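Local coordinates for protein epoxide hydrolase (Aspergillus niger, PDB 3G02) that probably opens epoxide rings with water to give vicinal diols, as an enantioselective alpha/beta-hydrolase-fold enzyme evolved in the laboratory, at residues P151-P159 / L301-A311. The protein carries 9 engineered substitutions. Numbering follows the deposited sequence.
Sequences PGYTFSSGP and LYWLTESFPRA
Arg310 reaches into the curl of loop 151-159 and binds its carbonyls. Arg310 NH1 donates to Ser156 O (2.8 Å, in the carbonyl plane on a lone pair) and to Gly158 O at 3.0 Å, while its NH2 makes a weak bond to Thr154 O. Gly152 O lies over the guanidinium face. On its own segment, NE and NH2 are tied to Glu306 O and Thr305 O, where a Schellman motif ends helix 292-304; five carbonyls hold the guanidinium and limit its rotation, and their dipoles would be expected to stabilise its positive charge. A relay runs alongside: Thr154 N donates to Ser307 OG at 2.8 Å (N-H...O angle 148°), Ser307 OG to Thr305 OG1, and Thr305 OG1 to Leu301 O.

Ala311 CB sits over the centre of the Tyr153 ring (CH-pi, 3.5 Å to the centroid); at the ring edge, in plane, lies the polar Tyr302 OH, hydrogen-bonded to Gly120 O. With CG anti to its carbonyl carbon (chi1 -51°), Phe155 reaches Leu301 CD1 (3.7 Å from Phe155 CZ) and Thr305 CG2.

A water joins Tyr153 OH to Ala311 O. The Tyr153 side chain lies about 5 Å from that of Tyr315, the predicted proton donor, and about 6 Å from that of Asp193, the predicted nucleophile. The contact joins the loop between strand 143-148 and helix 167-180 to helices 292-304 and 307-311, with helix 271-284 packing against Tyr302.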
loop_
_atom_site.group_PDB
_atom_site.type_symbol
_atom_site.label_atom_id
_atom_site.label_comp_id
_atom_site.label_asym_id
_atom_site.label_seq_id
_atom_site.Cartn_x
_atom_site.Cartn_y
_atom_site.Cartn_z
ATOM N N PRO A 151 -12.302 19.159 -0.431
ATOM C CA PRO A 151 -11.011 19.529 0.148
ATOM C C PRO A 151 -9.930 18.488 -0.150
ATOM O O PRO A 151 -10.158 17.281 0.027
ATOM C CB PRO A 151 -11.317 19.585 1.641
ATOM C CG PRO A 151 -12.743 20.079 1.685
ATOM C CD PRO A 151 -13.417 19.413 0.500
ATOM N N GLY A 152 -8.782 18.961 -0.626
ATOM C CA GLY A 152 -7.650 18.091 -0.932
ATOM C C GLY A 152 -7.585 17.541 -2.348
ATOM O O GLY A 152 -6.608 16.883 -2.701
ATOM N N TYR A 153 -8.606 17.808 -3.167
ATOM C CA TYR A 153 -8.626 17.296 -4.539
ATOM C C TYR A 153 -8.490 18.388 -5.592
ATOM O O TYR A 153 -9.163 19.425 -5.517
ATOM C CB TYR A 153 -9.930 16.579 -4.842
ATOM C CG TYR A 153 -10.212 15.286 -4.113
ATOM C CD1 TYR A 153 -10.787 15.291 -2.840
ATOM C CD2 TYR A 153 -9.979 14.053 -4.727
ATOM C CE1 TYR A 153 -11.100 14.103 -2.180
ATOM C CE2 TYR A 153 -10.285 12.855 -4.075
ATOM C CZ TYR A 153 -10.843 12.886 -2.803
ATOM O OH TYR A 153 -11.164 11.710 -2.158
ATOM N N THR A 154 -7.663 18.100 -6.594
ATOM C CA THR A 154 -7.462 18.945 -7.771
ATOM C C THR A 154 -7.304 20.430 -7.426
ATOM O O THR A 154 -6.356 20.797 -6.727
ATOM C CB THR A 154 -8.489 18.648 -8.926
ATOM O OG1 THR A 154 -9.787 19.169 -8.607
ATOM C CG2 THR A 154 -8.600 17.140 -9.174
ATOM N N PHE A 155 -8.237 21.266 -7.876
ATOM C CA PHE A 155 -8.082 22.714 -7.741
ATOM C C PHE A 155 -8.600 23.281 -6.423
ATOM O O PHE A 155 -8.509 24.489 -6.182
ATOM C CB PHE A 155 -8.655 23.418 -8.975
ATOM C CG PHE A 155 -8.115 22.857 -10.254
ATOM C CD1 PHE A 155 -6.790 23.086 -10.608
ATOM C CD2 PHE A 155 -8.897 22.040 -11.065
ATOM C CE1 PHE A 155 -6.260 22.544 -11.769
ATOM C CE2 PHE A 155 -8.372 21.487 -12.233
ATOM C CZ PHE A 155 -7.056 21.740 -12.582
ATOM N N SER A 156 -9.121 22.409 -5.562
ATOM C CA SER A 156 -9.380 22.783 -4.172
ATOM C C SER A 156 -8.106 22.624 -3.350
ATOM O O SER A 156 -7.347 21.674 -3.541
ATOM C CB SER A 156 -10.506 21.947 -3.570
ATOM O OG SER A 156 -11.770 22.412 -4.014
ATOM N N SER A 157 -7.870 23.568 -2.444
ATOM C CA SER A 157 -6.710 23.505 -1.569
ATOM C C SER A 157 -7.023 22.632 -0.359
ATOM O O SER A 157 -8.060 21.963 -0.309
ATOM C CB SER A 157 -6.278 24.914 -1.138
ATOM O OG SER A 157 -7.192 25.480 -0.216
ATOM N N GLY A 158 -6.119 22.631 0.614
ATOM C CA GLY A 158 -6.352 21.889 1.836
ATOM C C GLY A 158 -6.027 20.411 1.717
ATOM O O GLY A 158 -5.475 19.969 0.703
ATOM N N PRO A 159 -6.328 19.645 2.776
ATOM C CA PRO A 159 -6.887 20.156 4.024
ATOM C C PRO A 159 -5.812 20.914 4.827
ATOM O O PRO A 159 -4.655 20.963 4.404
ATOM C CB PRO A 159 -7.347 18.882 4.737
ATOM C CG PRO A 159 -6.426 17.842 4.252
ATOM C CD PRO A 159 -6.094 18.190 2.834
ATOM N N LEU A 301 -4.130 14.872 -14.146
ATOM C CA LEU A 301 -4.852 15.853 -13.343
ATOM C C LEU A 301 -4.455 15.759 -11.869
ATOM O O LEU A 301 -4.159 16.772 -11.238
ATOM C CB LEU A 301 -6.361 15.665 -13.515
ATOM C CG LEU A 301 -7.304 16.503 -12.646
ATOM C CD1 LEU A 301 -7.135 18.006 -12.895
ATOM C CD2 LEU A 301 -8.742 16.059 -12.880
ATOM N N TYR A 302 -4.441 14.539 -11.334
ATOM C CA TYR A 302 -3.982 14.322 -9.959
ATOM C C TYR A 302 -2.528 14.747 -9.766
ATOM O O TYR A 302 -2.186 15.384 -8.761
ATOM C CB TYR A 302 -4.143 12.852 -9.566
ATOM C CG TYR A 302 -5.411 12.539 -8.809
ATOM C CD1 TYR A 302 -6.659 12.944 -9.288
ATOM C CD2 TYR A 302 -5.368 11.813 -7.617
ATOM C CE1 TYR A 302 -7.828 12.650 -8.592
ATOM C CE2 TYR A 302 -6.528 11.509 -6.920
ATOM C CZ TYR A 302 -7.754 11.927 -7.413
ATOM O OH TYR A 302 -8.895 11.624 -6.716
ATOM N N TRP A 303 -1.676 14.400 -10.728
ATOM C CA TRP A 303 -0.249 14.712 -10.631
ATOM C C TRP A 303 -0.008 16.218 -10.574
ATOM O O TRP A 303 0.697 16.719 -9.686
ATOM C CB TRP A 303 0.525 14.118 -11.810
ATOM C CG TRP A 303 1.975 14.515 -11.786
ATOM C CD1 TRP A 303 2.559 15.535 -12.488
ATOM C CD2 TRP A 303 3.017 13.921 -11.003
ATOM N NE1 TRP A 303 3.899 15.606 -12.194
ATOM C CE2 TRP A 303 4.209 14.627 -11.286
ATOM C CE3 TRP A 303 3.059 12.860 -10.085
ATOM C CZ2 TRP A 303 5.432 14.301 -10.693
ATOM C CZ3 TRP A 303 4.277 12.539 -9.490
ATOM C CH2 TRP A 303 5.446 13.258 -9.799
ATOM N N LEU A 304 -0.622 16.922 -11.518
ATOM C CA LEU A 304 -0.396 18.355 -11.698
ATOM C C LEU A 304 -0.984 19.224 -10.589
ATOM O O LEU A 304 -0.645 20.401 -10.477
ATOM C CB LEU A 304 -0.912 18.800 -13.071
ATOM C CG LEU A 304 -0.191 18.188 -14.277
ATOM C CD1 LEU A 304 -1.011 18.352 -15.550
ATOM C CD2 LEU A 304 1.200 18.806 -14.441
ATOM N N THR A 305 -1.853 18.636 -9.765
ATOM C CA THR A 305 -2.487 19.350 -8.659
ATOM C C THR A 305 -2.060 18.803 -7.295
ATOM O O THR A 305 -2.591 19.216 -6.266
ATOM C CB THR A 305 -4.019 19.272 -8.762
ATOM O OG1 THR A 305 -4.423 17.896 -8.804
ATOM C CG2 THR A 305 -4.513 19.982 -10.023
ATOM N N GLU A 306 -1.100 17.875 -7.297
ATOM C CA GLU A 306 -0.638 17.215 -6.066
ATOM C C GLU A 306 -1.816 16.724 -5.224
ATOM O O GLU A 306 -1.838 16.895 -4.002
ATOM C CB GLU A 306 0.272 18.146 -5.250
ATOM C CG GLU A 306 1.562 18.532 -5.969
ATOM C CD GLU A 306 2.394 19.553 -5.209
ATOM O OE1 GLU A 306 1.827 20.555 -4.718
ATOM O OE2 GLU A 306 3.624 19.356 -5.112
ATOM N N SER A 307 -2.792 16.120 -5.896
ATOM C CA SER A 307 -4.023 15.660 -5.252
ATOM C C SER A 307 -3.802 14.524 -4.272
ATOM O O SER A 307 -4.326 14.561 -3.158
ATOM C CB SER A 307 -5.040 15.207 -6.298
ATOM O OG SER A 307 -5.595 16.308 -6.989
ATOM N N PHE A 308 -3.033 13.515 -4.678
ATOM C CA PHE A 308 -3.016 12.280 -3.915
ATOM C C PHE A 308 -2.669 12.449 -2.425
ATOM O O PHE A 308 -3.422 11.973 -1.573
ATOM C CB PHE A 308 -2.146 11.180 -4.537
ATOM C CG PHE A 308 -2.140 9.939 -3.710
ATOM C CD1 PHE A 308 -3.152 8.994 -3.858
ATOM C CD2 PHE A 308 -1.187 9.762 -2.712
ATOM C CE1 PHE A 308 -3.189 7.866 -3.054
ATOM C CE2 PHE A 308 -1.216 8.636 -1.896
ATOM C CZ PHE A 308 -2.213 7.684 -2.071
ATOM N N PRO A 309 -1.524 13.092 -2.107
ATOM C CA PRO A 309 -1.179 13.181 -0.685
ATOM C C PRO A 309 -2.161 13.995 0.161
ATOM O O PRO A 309 -2.201 13.817 1.384
ATOM C CB PRO A 309 0.201 13.850 -0.699
ATOM C CG PRO A 309 0.255 14.582 -2.000
ATOM C CD PRO A 309 -0.483 13.704 -2.961
ATOM N N ARG A 310 -2.936 14.867 -0.481
ATOM C CA ARG A 310 -3.884 15.738 0.215
ATOM C C ARG A 310 -5.278 15.129 0.328
ATOM O O ARG A 310 -6.003 15.377 1.291
ATOM C CB ARG A 310 -3.984 17.087 -0.509
ATOM C CG ARG A 310 -2.644 17.776 -0.737
ATOM C CD ARG A 310 -2.812 19.165 -1.340
ATOM N NE ARG A 310 -3.317 19.137 -2.717
ATOM C CZ ARG A 310 -4.470 19.677 -3.119
ATOM N NH1 ARG A 310 -5.285 20.279 -2.253
ATOM N NH2 ARG A 310 -4.812 19.607 -4.399
ATOM N N ALA A 311 -5.654 14.329 -0.668
ATOM C CA ALA A 311 -7.019 13.824 -0.785
ATOM C C ALA A 311 -7.311 12.666 0.157
ATOM O O ALA A 311 -8.468 12.406 0.494
ATOM C CB ALA A 311 -7.278 13.400 -2.217
HETATM O O HOH W 1 -11.200 12.498 0.567
#